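Local coordinates for protein squalene synthase HpnC (Alicyclobacillus acidocaldarius subsp. acidocaldarius, PDB 4HD1) that belongs to the squalene/phytoene synthase family and probably takes part in making squalene from prenyl diphosphate precursors, at residues 64-69 / 115-120; 71-76 / 108-113; 130-135 / 164-169; 222-227 / 244-249. One frame throughout, in Å; residues are numbered along the deposited sequence.

Overall arrangement
Interactions 1 and 2 join the same two helices, 65-81 and 104-118, at successive points with centres 11 Å apart: the first, nearer the surface, brings polar side chains together on a shared asparagine, and the second is a small apolar socket with a charged rim. Interaction 3, centred about 7 Å from the middle of the chain, crosses helix 125-135 over helix 152-172 through one glutamine-serine hydrogen bond. Interaction 4 is wholly buried on the opposite side of the chain's centre from interactions 1 and 2, and sets a phenyl ring against bare backbone. It touches interaction 3 through helix 152-172, whereas R115 and D130 bridge interactions 1 and 3.

Interaction 1. Residues 64-69 / 115-120; sequences DRMAAL and RDQRKH
R65 NH1 and Q117 NE2 converge on one acceptor, N113 OD1, which lies one helical turn before Q117 and takes a hydrogen bond from each. The two donors therefore meet through an intermediary, and their direct contact is one of alignment and packing. The side chains of R65 and Q117 run antiparallel alongside one another, with Q117 CG above one guanidinium face, offset toward its rim, and 3.4 Å from R65 NH1. The guanidinium and amide planes are 56° apart, too steep for a flat stack. In R65 the turn at chi2 (-135°) lays CD by the amide, with R65 CD 3.3 Å from Q117 NE2, and the turn at chi3 (-141°) then swings the guanidinium back over Q117 CG. The other end of the guanidinium forms a salt bridge through R65 NH2 with D59, so two acceptors on different parts of the fold fix its rotation.

Further along helix 65-81, L69 comes at the amide from the opposite direction, its CD1 standing 3.4 Å from Q117 NE2. The selenomethionine M66 closes the oxygen side, with SE 3.5 Å from Q117 OE1. Q117 is extended beyond CG, which lets its amide lie among R65, M66 and L69. The contact joins the first turn of helix 65-81 to the last turn of helix 104-118. L69 also packs on L57, in the loop between helices 41-56 and 65-81, while just before Q117, D116 bonds Y184 through its carboxylate and R182 through its backbone oxygen.

Interaction 2. Residues 71-76 / 108-113; sequences AYEEEL and RLIEAN
Y72, the first residue of 71-76 to meet the other helix, offers the edge of its ring to I110: Y72 CD2 is 4.2 Å from I110 CD1, with the methyl near the ring plane. The ring is placed by CG lying anti to the backbone N (chi1 -160°), and its far end is tied down by a hydrogen bond from Y72 OH to the carbonyl of F50 on helix 41-56. E73 follows and makes the closest approach, because I110 CD1 rests 3.7 Å from E73 CA and 3.9 Å from E73 CB. The backbones are correspondingly near, the CA atoms of E73 and I110 being 7.1 Å apart. The extended E73 side chain passes beside the isoleucine and brings OE2 within 3.8 Å of I110 CG2, a contact with no polar bond in it. The carboxylate is engaged elsewhere, E73 OE1 in a salt bridge with R77 and E73 OE2 in another with R114. One turn on, L76 CB bounds the pocket more loosely, 4.4 Å from I110 CD1.

I110 thus points a single methyl between Y72, E73 and L76, while its CG2 lies near the backbone of L69, an arrangement resembling a knob in a hole. The short helical axes approach to 10.7 Å and run almost exactly antiparallel, at 176°. The contact is apolar at its centre and charged at its rim: van der Waals contacts hold the middle, and the charge of E73 is carried outward, where its two arginine partners probably balance it.

Interaction 3. Residues 130-135 / 164-169; sequences DYCRYS and ALQVAN
Two helices of the all-helical prenyl synthase core cross here, helix 125-135 at its last turns and helix 152-172 in its second half, with Q166 and S135 joining them. The short axes come within 10.3 Å of each other at 110°, and the amide of Q166 spans the gap. Q166 carries its CG away from the backbone N (chi1 -173°) and runs on extended to S135, where NE2 donates to S135 OG over 2.8 Å. The serine oxygen lies close to the amide plane, but the N-H...O angle of 139° makes the bond bent. S135 OG is also 2.9 Å from Q166 OE1, so the hydroxyl sits near both ends of the amide, which fits that bend.

Three groups surround the amide nitrogen. Besides the serine, Y131 CE2 is 3.3 Å from Q166 NE2, and C132 SG is 3.4 Å from Q166 NE2. S135 OG in turn sits 3.5 Å above the plane of the Y131 ring, over its centre, so the tyrosine backs the hydroxyl that receives the bond. A weak hydrogen bond to H170, one turn later, gives Q166 NE2 a second partner.

Q166 and N169 occupy positions that appear to match the Gln and Asn of the family signature leading into the second aspartate-rich motif. A steep crossing about 7 Å from the chain's centre is consistent with the helical bundle that encloses the active site in this family.

Interaction 4. Residues 222-227 / 244-249; sequences ALFDEG and LYRLGG
Helices 207-227 and 236-257 follow one another in the chain and run in roughly opposite senses, and 222-227 meets 244-249 with the CA atoms of F224 and R246 6.6 Å apart. Together they form a helical hairpin, closed by the short connection between them.

F224 provides the only side chain of 222-227 that touches the other helix. Its CG lies anti to the carbonyl carbon (chi1 -79°), which directs the ring out to the neighbouring backbone. There the ring settles beside one turn of helix rather than against a row of side chains. R246 O stands 4.2 Å above one face of the F224 ring, displaced toward the rim, and R246 CA is 4.1 Å from F224 CE1. The aliphatic start of the arginine adds a similar contact, R246 CG lying 4.2 Å from F224 CD1.

Beyond CG the arginine turns away, bent at chi3 (62°). Its guanidinium plane is 71° from the ring plane, and its charge is engaged elsewhere: R246 NE forms a salt bridge with E231, in the connection between the two helices. The polar end thus bonds to that connection, while the hydrocarbon part faces the phenylalanine.

Helix 152-172 packs on the same ring, A164 touching F224, and L165 lies near G249. The ring's outer end lies against a residue that has no side chain: F224 CE2 is 3.7 Å from G249 C, and F224 CZ comes to 3.5 Å from G249 CA.

Interaction 1. Residues 64-69 / 115-120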
loop_
_atom_site.group_PDB
_atom_site.type_symbol
_atom_site.label_atom_id
_atom_site.label_comp_id
_atom_site.label_asym_id
_atom_site.label_seq_id
_atom_site.Cartn_x
_atom_site.Cartn_y
_atom_site.Cartn_z
ATOM N N ASP A 64 12.760 -15.603 12.826
ATOM C CA ASP A 64 12.920 -14.267 13.455
ATOM C C ASP A 64 12.581 -13.195 12.416
ATOM O O ASP A 64 13.435 -12.788 11.607
ATOM C CB ASP A 64 14.345 -14.046 13.998
ATOM C CG ASP A 64 14.951 -15.312 14.598
ATOM O OD1 ASP A 64 14.191 -16.236 15.012
ATOM O OD2 ASP A 64 16.202 -15.386 14.651
ATOM N N ARG A 65 11.317 -12.769 12.437
ATOM C CA ARG A 65 10.832 -11.711 11.557
ATOM C C ARG A 65 11.873 -10.626 11.352
ATOM O O ARG A 65 12.227 -10.302 10.220
ATOM C CB ARG A 65 9.572 -11.069 12.128
ATOM C CG ARG A 65 8.268 -11.677 11.644
ATOM C CD ARG A 65 7.310 -10.554 11.280
ATOM N NE ARG A 65 5.928 -10.842 11.669
ATOM C CZ ARG A 65 4.902 -10.017 11.460
ATOM N NH1 ARG A 65 5.078 -8.851 10.848
ATOM N NH2 ARG A 65 3.680 -10.384 11.851
HETATM N N MSE A 66 12.366 -10.083 12.462
HETATM C CA MSE A 66 13.338 -8.998 12.441
HETATM C C MSE A 66 14.605 -9.364 11.677
HETATM O O MSE A 66 15.094 -8.568 10.875
HETATM C CB MSE A 66 13.670 -8.553 13.865
HETATM C CG MSE A 66 12.526 -7.821 14.540
HETATM SE SE MSE A 66 11.955 -6.285 13.491
HETATM C CE MSE A 66 13.598 -5.241 13.657
ATOM N N ALA A 67 15.116 -10.570 11.916
ATOM C CA ALA A 67 16.317 -11.058 11.236
ATOM C C ALA A 67 16.061 -11.296 9.748
ATOM O O ALA A 67 16.904 -10.963 8.910
ATOM C CB ALA A 67 16.839 -12.322 11.906
ATOM N N ALA A 68 14.893 -11.860 9.433
ATOM C CA ALA A 68 14.464 -12.080 8.049
ATOM C C ALA A 68 14.346 -10.756 7.289
ATOM O O ALA A 68 14.828 -10.634 6.158
ATOM C CB ALA A 68 13.142 -12.844 8.014
ATOM N N LEU A 69 13.721 -9.769 7.930
ATOM C CA LEU A 69 13.551 -8.439 7.352
ATOM C C LEU A 69 14.882 -7.724 7.173
ATOM O O LEU A 69 15.077 -7.026 6.177
ATOM C CB LEU A 69 12.611 -7.582 8.206
ATOM C CG LEU A 69 11.115 -7.900 8.188
ATOM C CD1 LEU A 69 10.422 -7.055 9.237
ATOM C CD2 LEU A 69 10.493 -7.671 6.816
ATOM N N ARG A 115 6.577 -2.019 11.933
ATOM C CA ARG A 115 5.554 -1.204 12.601
ATOM C C ARG A 115 4.342 -2.054 12.958
ATOM O O ARG A 115 3.775 -1.907 14.037
ATOM C CB ARG A 115 5.108 -0.018 11.734
ATOM C CG ARG A 115 6.237 0.792 11.125
ATOM C CD ARG A 115 6.883 1.729 12.121
ATOM N NE ARG A 115 6.214 3.024 12.098
ATOM C CZ ARG A 115 6.845 4.187 12.198
ATOM N NH1 ARG A 115 8.165 4.225 12.319
ATOM N NH2 ARG A 115 6.154 5.311 12.167
ATOM N N ASP A 116 3.961 -2.946 12.044
ATOM C CA ASP A 116 2.838 -3.854 12.259
ATOM C C ASP A 116 3.126 -4.857 13.381
ATOM O O ASP A 116 2.206 -5.275 14.077
ATOM C CB ASP A 116 2.492 -4.587 10.961
ATOM C CG ASP A 116 0.993 -4.601 10.662
ATOM O OD1 ASP A 116 0.297 -3.588 10.902
ATOM O OD2 ASP A 116 0.510 -5.632 10.150
ATOM N N GLN A 117 4.394 -5.233 13.559
ATOM C CA GLN A 117 4.799 -6.139 14.642
ATOM C C GLN A 117 4.548 -5.526 16.013
ATOM O O GLN A 117 4.104 -6.211 16.936
ATOM C CB GLN A 117 6.286 -6.494 14.544
ATOM C CG GLN A 117 6.632 -7.590 13.548
ATOM C CD GLN A 117 8.130 -7.693 13.287
ATOM O OE1 GLN A 117 8.927 -7.895 14.206
ATOM N NE2 GLN A 117 8.518 -7.558 12.022
ATOM N N ARG A 118 4.838 -4.232 16.133
ATOM C CA ARG A 118 4.863 -3.563 17.426
ATOM C C ARG A 118 3.571 -2.840 17.823
ATOM O O ARG A 118 3.434 -2.393 18.966
ATOM C CB ARG A 118 6.075 -2.622 17.522
ATOM C CG ARG A 118 6.110 -1.484 16.518
ATOM C CD ARG A 118 7.241 -0.514 16.838
ATOM N NE ARG A 118 8.559 -1.059 16.502
ATOM C CZ ARG A 118 9.296 -0.677 15.458
ATOM N NH1 ARG A 118 10.480 -1.237 15.244
ATOM N NH2 ARG A 118 8.861 0.267 14.630
ATOM N N LYS A 119 2.621 -2.733 16.899
ATOM C CA LYS A 119 1.356 -2.066 17.205
ATOM C C LYS A 119 0.129 -2.899 16.849
ATOM O O LYS A 119 -0.036 -3.346 15.707
ATOM C CB LYS A 119 1.279 -0.686 16.551
ATOM C CG LYS A 119 2.167 0.349 17.216
ATOM C CD LYS A 119 1.702 1.766 16.923
ATOM C CE LYS A 119 2.655 2.761 17.560
ATOM N NZ LYS A 119 2.026 4.090 17.771
ATOM N N HIS A 120 -0.720 -3.103 17.849
ATOM C CA HIS A 120 -1.976 -3.813 17.673
ATOM C C HIS A 120 -3.130 -2.869 17.854
ATOM O O HIS A 120 -4.253 -3.160 17.437
ATOM C CB HIS A 120 -2.056 -4.983 18.643
ATOM C CG HIS A 120 -1.026 -6.053 18.378
ATOM N ND1 HIS A 120 0.244 -5.957 18.813
ATOM C CD2 HIS A 120 -1.114 -7.256 17.675
ATOM C CE1 HIS A 120 0.932 -7.045 18.418
ATOM N NE2 HIS A 120 0.099 -7.836 17.722
#

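Interaction 2. Residues 71-76 / 108-113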
loop_
_atom_site.group_PDB
_atom_site.type_symbol
_atom_site.label_atom_id
_atom_site.label_comp_id
_atom_site.label_asym_id
_atom_site.label_seq_id
_atom_site.Cartn_x
_atom_site.Cartn_y
_atom_site.Cartn_z
ATOM N N ALA A 71 17.743 -9.265 6.638
ATOM C CA ALA A 71 18.361 -9.933 5.497
ATOM C C ALA A 71 17.727 -9.452 4.197
ATOM O O ALA A 71 18.410 -9.303 3.179
ATOM C CB ALA A 71 18.241 -11.444 5.628
ATOM N N TYR A 72 16.420 -9.201 4.242
ATOM C CA TYR A 72 15.678 -8.733 3.074
ATOM C C TYR A 72 16.087 -7.302 2.736
ATOM O O TYR A 72 16.169 -6.928 1.563
ATOM C CB TYR A 72 14.178 -8.830 3.332
ATOM C CG TYR A 72 13.317 -8.831 2.089
ATOM C CD1 TYR A 72 13.177 -9.981 1.308
ATOM C CD2 TYR A 72 12.619 -7.684 1.706
ATOM C CE1 TYR A 72 12.374 -9.982 0.173
ATOM C CE2 TYR A 72 11.815 -7.674 0.574
ATOM C CZ TYR A 72 11.696 -8.822 -0.187
ATOM O OH TYR A 72 10.892 -8.795 -1.304
ATOM N N GLU A 73 16.362 -6.518 3.773
ATOM C CA GLU A 73 16.872 -5.162 3.616
ATOM C C GLU A 73 18.286 -5.185 3.029
ATOM O O GLU A 73 18.635 -4.326 2.213
ATOM C CB GLU A 73 16.845 -4.430 4.958
ATOM C CG GLU A 73 17.283 -2.978 4.898
ATOM C CD GLU A 73 17.058 -2.249 6.207
ATOM O OE1 GLU A 73 18.019 -1.629 6.708
ATOM O OE2 GLU A 73 15.927 -2.301 6.737
ATOM N N GLU A 74 19.078 -6.177 3.442
ATOM C CA GLU A 74 20.406 -6.417 2.879
ATOM C C GLU A 74 20.366 -6.690 1.378
ATOM O O GLU A 74 21.170 -6.135 0.622
ATOM C CB GLU A 74 21.106 -7.574 3.602
ATOM C CG GLU A 74 21.749 -7.184 4.921
ATOM C CD GLU A 74 22.652 -5.971 4.795
ATOM O OE1 GLU A 74 23.538 -5.968 3.912
ATOM O OE2 GLU A 74 22.472 -5.015 5.578
ATOM N N GLU A 75 19.435 -7.548 0.961
ATOM C CA GLU A 75 19.219 -7.858 -0.453
ATOM C C GLU A 75 18.836 -6.593 -1.223
ATOM O O GLU A 75 19.378 -6.323 -2.296
ATOM C CB GLU A 75 18.146 -8.947 -0.610
ATOM C CG GLU A 75 18.623 -10.344 -0.215
ATOM C CD GLU A 75 17.506 -11.273 0.249
ATOM O OE1 GLU A 75 16.497 -11.426 -0.477
ATOM O OE2 GLU A 75 17.644 -11.873 1.342
ATOM N N LEU A 76 17.920 -5.813 -0.650
ATOM C CA LEU A 76 17.481 -4.553 -1.240
ATOM C C LEU A 76 18.650 -3.596 -1.463
ATOM O O LEU A 76 18.789 -3.036 -2.549
ATOM C CB LEU A 76 16.395 -3.904 -0.371
ATOM C CG LEU A 76 15.657 -2.630 -0.815
ATOM C CD1 LEU A 76 16.428 -1.373 -0.437
ATOM C CD2 LEU A 76 15.288 -2.633 -2.298
ATOM N N ARG A 108 10.943 1.884 3.514
ATOM C CA ARG A 108 9.738 2.187 4.288
ATOM C C ARG A 108 8.736 1.041 4.282
ATOM O O ARG A 108 8.078 0.778 5.289
ATOM C CB ARG A 108 9.096 3.491 3.827
ATOM C CG ARG A 108 9.845 4.690 4.359
ATOM C CD ARG A 108 9.188 5.999 3.985
ATOM N NE ARG A 108 9.759 7.085 4.776
ATOM C CZ ARG A 108 9.466 8.371 4.615
ATOM N NH1 ARG A 108 8.602 8.754 3.683
ATOM N NH2 ARG A 108 10.043 9.279 5.387
ATOM N N LEU A 109 8.641 0.352 3.151
ATOM C CA LEU A 109 7.780 -0.820 3.043
ATOM C C LEU A 109 8.264 -1.945 3.945
ATOM O O LEU A 109 7.450 -2.686 4.502
ATOM C CB LEU A 109 7.705 -1.298 1.595
ATOM C CG LEU A 109 6.817 -0.420 0.724
ATOM C CD1 LEU A 109 7.150 -0.634 -0.745
ATOM C CD2 LEU A 109 5.340 -0.677 1.019
ATOM N N ILE A 110 9.589 -2.059 4.068
ATOM C CA ILE A 110 10.234 -3.012 4.976
ATOM C C ILE A 110 9.922 -2.630 6.421
ATOM O O ILE A 110 9.544 -3.480 7.226
ATOM C CB ILE A 110 11.765 -3.089 4.731
ATOM C CG1 ILE A 110 12.049 -3.857 3.434
ATOM C CG2 ILE A 110 12.488 -3.738 5.911
ATOM C CD1 ILE A 110 13.492 -3.816 2.980
ATOM N N GLU A 111 10.066 -1.341 6.724
ATOM C CA GLU A 111 9.760 -0.790 8.042
ATOM C C GLU A 111 8.279 -0.936 8.411
ATOM O O GLU A 111 7.960 -1.118 9.579
ATOM C CB GLU A 111 10.213 0.677 8.121
ATOM C CG GLU A 111 9.878 1.416 9.416
ATOM C CD GLU A 111 10.723 0.991 10.609
ATOM O OE1 GLU A 111 11.615 0.124 10.456
ATOM O OE2 GLU A 111 10.489 1.533 11.713
ATOM N N ALA A 112 7.389 -0.877 7.418
ATOM C CA ALA A 112 5.950 -1.045 7.651
ATOM C C ALA A 112 5.643 -2.361 8.360
ATOM O O ALA A 112 4.795 -2.413 9.249
ATOM C CB ALA A 112 5.176 -0.960 6.346
ATOM N N ASN A 113 6.344 -3.413 7.952
ATOM C CA ASN A 113 6.233 -4.726 8.572
ATOM C C ASN A 113 6.672 -4.697 10.049
ATOM O O ASN A 113 6.014 -5.298 10.903
ATOM C CB ASN A 113 7.042 -5.746 7.760
ATOM C CG ASN A 113 6.817 -7.176 8.210
ATOM O OD1 ASN A 113 7.182 -7.564 9.323
ATOM N ND2 ASN A 113 6.233 -7.980 7.330
#

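Interaction 3. Residues 130-135 / 164-169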
loop_
_atom_site.group_PDB
_atom_site.type_symbol
_atom_site.label_atom_id
_atom_site.label_comp_id
_atom_site.label_asym_id
_atom_site.label_seq_id
_atom_site.Cartn_x
_atom_site.Cartn_y
_atom_site.Cartn_z
ATOM N N ASP A 130 0.609 8.113 10.455
ATOM C CA ASP A 130 2.041 7.822 10.432
ATOM C C ASP A 130 2.362 6.404 9.942
ATOM O O ASP A 130 3.331 6.203 9.208
ATOM C CB ASP A 130 2.675 8.074 11.796
ATOM C CG ASP A 130 4.120 8.490 11.685
ATOM O OD1 ASP A 130 4.999 7.701 12.088
ATOM O OD2 ASP A 130 4.376 9.601 11.167
ATOM N N TYR A 131 1.545 5.433 10.346
ATOM C CA TYR A 131 1.672 4.065 9.846
ATOM C C TYR A 131 1.508 4.029 8.324
ATOM O O TYR A 131 2.298 3.386 7.625
ATOM C CB TYR A 131 0.662 3.133 10.527
ATOM C CG TYR A 131 0.607 1.733 9.940
ATOM C CD1 TYR A 131 1.749 0.930 9.883
ATOM C CD2 TYR A 131 -0.593 1.210 9.453
ATOM C CE1 TYR A 131 1.699 -0.348 9.344
ATOM C CE2 TYR A 131 -0.657 -0.071 8.917
ATOM C CZ TYR A 131 0.491 -0.843 8.862
ATOM O OH TYR A 131 0.437 -2.116 8.334
ATOM N N CYS A 132 0.493 4.736 7.825
ATOM C CA CYS A 132 0.223 4.836 6.387
ATOM C C CYS A 132 1.408 5.352 5.574
ATOM O O CYS A 132 1.578 4.959 4.419
ATOM C CB CYS A 132 -1.007 5.700 6.129
ATOM S SG CYS A 132 -2.533 4.924 6.693
ATOM N N ARG A 133 2.225 6.214 6.181
ATOM C CA ARG A 133 3.444 6.718 5.537
ATOM C C ARG A 133 4.459 5.609 5.222
ATOM O O ARG A 133 5.400 5.826 4.451
ATOM C CB ARG A 133 4.097 7.812 6.384
ATOM C CG ARG A 133 3.349 9.139 6.358
ATOM C CD ARG A 133 3.904 10.141 7.363
ATOM N NE ARG A 133 5.298 10.484 7.083
ATOM C CZ ARG A 133 6.349 9.993 7.737
ATOM N NH1 ARG A 133 6.180 9.131 8.735
ATOM N NH2 ARG A 133 7.575 10.368 7.395
ATOM N N TYR A 134 4.258 4.428 5.809
ATOM C CA TYR A 134 5.164 3.295 5.608
ATOM C C TYR A 134 4.496 2.170 4.841
ATOM O O TYR A 134 5.136 1.513 4.026
ATOM C CB TYR A 134 5.726 2.783 6.949
ATOM C CG TYR A 134 6.584 3.816 7.643
ATOM C CD1 TYR A 134 7.967 3.852 7.446
ATOM C CD2 TYR A 134 6.009 4.786 8.467
ATOM C CE1 TYR A 134 8.752 4.818 8.059
ATOM C CE2 TYR A 134 6.784 5.753 9.084
ATOM C CZ TYR A 134 8.150 5.764 8.880
ATOM O OH TYR A 134 8.911 6.723 9.498
ATOM N N SER A 135 3.210 1.958 5.098
ATOM C CA SER A 135 2.487 0.842 4.502
ATOM C C SER A 135 1.839 1.177 3.164
ATOM O O SER A 135 1.693 0.299 2.322
ATOM C CB SER A 135 1.425 0.320 5.467
ATOM O OG SER A 135 0.624 1.381 5.953
ATOM N N ALA A 164 -5.676 7.656 1.857
ATOM C CA ALA A 164 -7.131 7.571 1.790
ATOM C C ALA A 164 -7.558 6.130 1.553
ATOM O O ALA A 164 -8.477 5.631 2.198
ATOM C CB ALA A 164 -7.680 8.476 0.692
ATOM N N LEU A 165 -6.861 5.463 0.637
ATOM C CA LEU A 165 -7.193 4.102 0.243
ATOM C C LEU A 165 -6.999 3.105 1.391
ATOM O O LEU A 165 -7.864 2.246 1.635
ATOM C CB LEU A 165 -6.362 3.707 -0.979
ATOM C CG LEU A 165 -6.850 2.634 -1.953
ATOM C CD1 LEU A 165 -8.342 2.704 -2.244
ATOM C CD2 LEU A 165 -6.056 2.767 -3.240
ATOM N N GLN A 166 -5.882 3.229 2.107
ATOM C CA GLN A 166 -5.634 2.364 3.243
ATOM C C GLN A 166 -6.665 2.575 4.353
ATOM O O GLN A 166 -7.133 1.605 4.959
ATOM C CB GLN A 166 -4.217 2.516 3.791
ATOM C CG GLN A 166 -3.939 1.482 4.876
ATOM C CD GLN A 166 -2.477 1.298 5.202
ATOM O OE1 GLN A 166 -1.685 0.934 4.343
ATOM N NE2 GLN A 166 -2.119 1.513 6.465
ATOM N N VAL A 167 -7.029 3.826 4.620
ATOM C CA VAL A 167 -8.046 4.083 5.639
ATOM C C VAL A 167 -9.385 3.468 5.230
ATOM O O VAL A 167 -9.982 2.722 6.001
ATOM C CB VAL A 167 -8.182 5.577 5.993
ATOM C CG1 VAL A 167 -9.364 5.797 6.923
ATOM C CG2 VAL A 167 -6.906 6.080 6.654
ATOM N N ALA A 168 -9.834 3.751 4.009
ATOM C CA ALA A 168 -11.064 3.150 3.479
ATOM C C ALA A 168 -11.082 1.633 3.681
ATOM O O ALA A 168 -12.086 1.074 4.137
ATOM C CB ALA A 168 -11.247 3.493 2.002
ATOM N N ASN A 169 -9.967 0.983 3.349
ATOM C CA ASN A 169 -9.818 -0.460 3.533
ATOM C C ASN A 169 -9.822 -0.907 4.991
ATOM O O ASN A 169 -10.454 -1.909 5.320
ATOM C CB ASN A 169 -8.577 -0.978 2.812
ATOM C CG ASN A 169 -8.804 -1.128 1.332
ATOM O OD1 ASN A 169 -9.607 -1.950 0.901
ATOM N ND2 ASN A 169 -8.116 -0.319 0.544
#

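Interaction 4. Residues 222-227 / 244-249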
loop_
_atom_site.group_PDB
_atom_site.type_symbol
_atom_site.label_atom_id
_atom_site.label_comp_id
_atom_site.label_asym_id
_atom_site.label_seq_id
_atom_site.Cartn_x
_atom_site.Cartn_y
_atom_site.Cartn_z
ATOM N N ALA A 222 -11.861 13.474 2.193
ATOM C CA ALA A 222 -11.105 14.718 2.035
ATOM C C ALA A 222 -9.734 14.449 1.424
ATOM O O ALA A 222 -9.244 15.236 0.608
ATOM C CB ALA A 222 -10.964 15.437 3.370
ATOM N N LEU A 223 -9.127 13.330 1.810
ATOM C CA LEU A 223 -7.849 12.917 1.228
ATOM C C LEU A 223 -7.967 12.517 -0.250
ATOM O O LEU A 223 -7.120 12.894 -1.066
ATOM C CB LEU A 223 -7.185 11.821 2.071
ATOM C CG LEU A 223 -6.629 12.312 3.421
ATOM C CD1 LEU A 223 -6.296 11.135 4.331
ATOM C CD2 LEU A 223 -5.429 13.249 3.245
ATOM N N PHE A 224 -9.015 11.771 -0.591
ATOM C CA PHE A 224 -9.342 11.526 -1.996
ATOM C C PHE A 224 -9.496 12.830 -2.787
ATOM O O PHE A 224 -8.890 12.978 -3.848
ATOM C CB PHE A 224 -10.595 10.650 -2.144
ATOM C CG PHE A 224 -10.332 9.189 -1.933
ATOM C CD1 PHE A 224 -9.341 8.534 -2.665
ATOM C CD2 PHE A 224 -11.072 8.458 -1.006
ATOM C CE1 PHE A 224 -9.089 7.185 -2.467
ATOM C CE2 PHE A 224 -10.820 7.105 -0.806
ATOM C CZ PHE A 224 -9.829 6.471 -1.538
ATOM N N ASP A 225 -10.287 13.767 -2.256
ATOM C CA ASP A 225 -10.515 15.072 -2.894
ATOM C C ASP A 225 -9.220 15.833 -3.158
ATOM O O ASP A 225 -9.047 16.410 -4.223
ATOM C CB ASP A 225 -11.445 15.945 -2.046
ATOM C CG ASP A 225 -12.850 15.379 -1.932
ATOM O OD1 ASP A 225 -13.160 14.377 -2.614
ATOM O OD2 ASP A 225 -13.647 15.947 -1.149
ATOM N N GLU A 226 -8.317 15.834 -2.183
ATOM C CA GLU A 226 -7.001 16.445 -2.357
ATOM C C GLU A 226 -6.132 15.651 -3.351
ATOM O O GLU A 226 -5.432 16.236 -4.179
ATOM C CB GLU A 226 -6.297 16.587 -1.005
ATOM C CG GLU A 226 -5.109 17.537 -1.015
ATOM C CD GLU A 226 -4.230 17.429 0.228
ATOM O OE1 GLU A 226 -4.604 16.726 1.203
ATOM O OE2 GLU A 226 -3.147 18.059 0.229
ATOM N N GLY A 227 -6.190 14.325 -3.276
ATOM C CA GLY A 227 -5.372 13.467 -4.146
ATOM C C GLY A 227 -5.691 13.594 -5.623
ATOM O O GLY A 227 -4.791 13.593 -6.474
ATOM N N LEU A 244 -9.091 5.386 -11.250
ATOM C CA LEU A 244 -9.719 4.134 -10.934
ATOM C C LEU A 244 -9.422 3.648 -9.506
ATOM O O LEU A 244 -10.320 3.134 -8.836
ATOM C CB LEU A 244 -9.313 3.113 -11.972
ATOM C CG LEU A 244 -9.723 1.683 -11.659
ATOM C CD1 LEU A 244 -11.244 1.540 -11.689
ATOM C CD2 LEU A 244 -9.086 0.748 -12.679
ATOM N N TYR A 245 -8.193 3.814 -9.022
ATOM C CA TYR A 245 -7.937 3.578 -7.596
ATOM C C TYR A 245 -8.861 4.463 -6.755
ATOM O O TYR A 245 -9.471 3.987 -5.791
ATOM C CB TYR A 245 -6.478 3.855 -7.220
ATOM C CG TYR A 245 -5.434 3.006 -7.928
ATOM C CD1 TYR A 245 -5.729 1.717 -8.390
ATOM C CD2 TYR A 245 -4.130 3.487 -8.098
ATOM C CE1 TYR A 245 -4.761 0.945 -9.023
ATOM C CE2 TYR A 245 -3.155 2.726 -8.728
ATOM C CZ TYR A 245 -3.474 1.456 -9.184
ATOM O OH TYR A 245 -2.505 0.704 -9.809
ATOM N N ARG A 246 -8.971 5.742 -7.132
ATOM C CA ARG A 246 -9.827 6.694 -6.425
ATOM C C ARG A 246 -11.282 6.233 -6.418
ATOM O O ARG A 246 -11.929 6.235 -5.371
ATOM C CB ARG A 246 -9.709 8.113 -7.003
ATOM C CG ARG A 246 -10.819 9.052 -6.536
ATOM C CD ARG A 246 -10.616 10.518 -6.912
ATOM N NE ARG A 246 -10.560 10.782 -8.354
ATOM C CZ ARG A 246 -11.614 10.901 -9.164
ATOM N NH1 ARG A 246 -12.853 10.758 -8.707
ATOM N NH2 ARG A 246 -11.423 11.156 -10.452
ATOM N N LEU A 247 -11.784 5.822 -7.582
ATOM C CA LEU A 247 -13.175 5.389 -7.701
ATOM C C LEU A 247 -13.448 4.204 -6.786
ATOM O O LEU A 247 -14.451 4.190 -6.073
ATOM C CB LEU A 247 -13.537 5.058 -9.154
ATOM C CG LEU A 247 -13.587 6.254 -10.112
ATOM C CD1 LEU A 247 -13.743 5.793 -11.560
ATOM C CD2 LEU A 247 -14.667 7.275 -9.727
ATOM N N GLY A 248 -12.532 3.236 -6.792
ATOM C CA GLY A 248 -12.630 2.052 -5.938
ATOM C C GLY A 248 -12.687 2.420 -4.468
ATOM O O GLY A 248 -13.536 1.916 -3.722
ATOM N N GLY A 249 -11.788 3.313 -4.062
ATOM C CA GLY A 249 -11.745 3.806 -2.689
ATOM C C GLY A 249 -12.991 4.571 -2.301
ATOM O O GLY A 249 -13.506 4.400 -1.199
#